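Local coordinates for hemolysin-related protein (PDB 6MLT) that is a secreted, metal-binding protein of the Vibrio cholerae biofilm matrix that probably binds carbohydrates and takes part in biofilm adhesion, at residues A75-V79 with D80-L84. Residues are numbered along the deposited sequence; the frame is centred on the assembly and turned at random.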
loop_
_atom_site.group_PDB
_atom_site.type_symbol
_atom_site.label_atom_id
_atom_site.label_comp_id
_atom_site.label_asym_id
_atom_site.label_seq_id
_atom_site.Cartn_x
_atom_site.Cartn_y
_atom_site.Cartn_z
ATOM N N ALA A 75 17.116 20.869 5.355
ATOM C CA ALA A 75 17.411 19.492 5.728
ATOM C C ALA A 75 17.850 19.449 7.186
ATOM O O ALA A 75 18.797 20.145 7.574
ATOM C CB ALA A 75 18.499 18.900 4.833
ATOM N N LEU A 76 17.179 18.617 7.979
ATOM C CA LEU A 76 17.415 18.511 9.417
ATOM C C LEU A 76 17.962 17.133 9.765
ATOM O O LEU A 76 17.404 16.113 9.344
ATOM C CB LEU A 76 16.125 18.757 10.196
ATOM C CG LEU A 76 15.371 20.033 9.826
ATOM C CD1 LEU A 76 14.102 20.173 10.663
ATOM C CD2 LEU A 76 16.277 21.244 9.992
ATOM N N SER A 77 19.028 17.104 10.561
ATOM C CA SER A 77 19.654 15.841 10.929
ATOM C C SER A 77 18.703 14.982 11.750
ATOM O O SER A 77 18.103 15.451 12.721
ATOM C CB SER A 77 20.928 16.103 11.731
ATOM O OG SER A 77 21.486 14.879 12.176
ATOM N N GLY A 78 18.583 13.706 11.376
ATOM C CA GLY A 78 17.781 12.790 12.170
ATOM C C GLY A 78 18.290 12.610 13.584
ATOM O O GLY A 78 17.516 12.237 14.472
ATOM N N VAL A 79 19.577 12.868 13.812
ATOM C CA VAL A 79 20.174 12.675 15.131
ATOM C C VAL A 79 19.655 13.716 16.116
ATOM O O VAL A 79 19.174 13.380 17.207
ATOM C CB VAL A 79 21.712 12.729 15.029
ATOM C CG1 VAL A 79 22.362 12.664 16.416
ATOM C CG2 VAL A 79 22.229 11.606 14.150
ATOM N N ASP A 80 19.765 14.995 15.761
ATOM C CA ASP A 80 19.512 16.051 16.726
ATOM C C ASP A 80 18.759 17.244 16.163
ATOM O O ASP A 80 18.582 18.227 16.887
ATOM C CB ASP A 80 20.841 16.535 17.325
ATOM C CG ASP A 80 21.831 16.977 16.265
ATOM O OD1 ASP A 80 21.429 17.159 15.092
ATOM O OD2 ASP A 80 23.018 17.133 16.602
ATOM N N GLY A 81 18.314 17.200 14.910
ATOM C CA GLY A 81 17.582 18.305 14.331
ATOM C C GLY A 81 18.431 19.449 13.831
ATOM O O GLY A 81 17.874 20.452 13.367
ATOM N N SER A 82 19.751 19.348 13.923
ATOM C CA SER A 82 20.617 20.395 13.402
ATOM C C SER A 82 20.520 20.463 11.882
ATOM O O SER A 82 20.233 19.473 11.204
ATOM C CB SER A 82 22.069 20.153 13.826
ATOM O OG SER A 82 22.562 18.932 13.299
ATOM N N GLU A 83 20.747 21.654 11.342
ATOM C CA GLU A 83 20.621 21.847 9.907
ATOM C C GLU A 83 21.864 21.323 9.199
ATOM O O GLU A 83 22.994 21.676 9.554
ATOM C CB GLU A 83 20.389 23.319 9.592
ATOM C CG GLU A 83 18.953 23.733 9.826
ATOM C CD GLU A 83 18.764 25.229 9.749
ATOM O OE1 GLU A 83 18.852 25.885 10.805
ATOM O OE2 GLU A 83 18.532 25.741 8.631
ATOM N N LEU A 84 21.649 20.455 8.209
ATOM C CA LEU A 84 22.746 19.802 7.503
ATOM C C LEU A 84 23.352 20.661 6.406
ATOM O O LEU A 84 24.495 20.411 6.006
ATOM C CB LEU A 84 22.260 18.490 6.876
ATOM C CG LEU A 84 21.818 17.407 7.858
ATOM C CD1 LEU A 84 21.151 16.274 7.115
ATOM C CD2 LEU A 84 23.022 16.901 8.641
#
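Ser-77 N gives its hydrogen to Ser-82 O at 2.7 Å, in the carbonyl plane and nearly straight (168°), across a tight reversal of the chain, while Leu-84 N reaches Ala-75 O at 2.9 Å. Between these two bonds Leu-76 and Glu-83 form a single antiparallel beta bridge, a non-hydrogen-bonded pair. At the bend, Ser-77 O takes the N-H of Gly-81 at 2.8 Å. Gly-81 has positive phi (81°), where a CB would press on the preceding carbonyl oxygen, so glycine suits this place.

The Gly-81 to Ser-77 bond closes an alpha-turn at the end of a short hairpin. It leaves strand 71-76 of an antiparallel sheet, consistent with a blade of the beta-propeller, beside a calcium site; Asp-56, a ligand of that calcium, also receives the N-H of Gly-78.

Serine and aspartate are short enough to reach nearby backbone N-H groups. Ser-77 OG, anti to its own N (chi1 176°), lies beside its carbonyl carbon and reaches forward to accept from Val-79 N at 3.2 Å, an ST turn. Asp-80 makes an Asx turn: its OD1 accepts from Ser-82 N at 3.0 Å, from above the carboxylate plane, and on the same face from Ser-82 OG at 2.8 Å, on the syn side. Two donors from one residue thus restrain the carboxylate's rotation.

Apolar contacts flank the bridge. Leu-84 lies over Ser-77, with CD2 3.8 Å from its CB, and also touches Asn-41 and Asp-56. Leu-76 runs alongside Glu-83, CD2 3.7 Å from CG, and packs on Trp-17 and Trp-19. Glu-83 joins this aliphatic stem to a charged end: OE2 hydrogen-bonds Tyr-87 and salt-bridges Arg-74, while OE1 hydrogen-bonds Ser-22 and Trp-19.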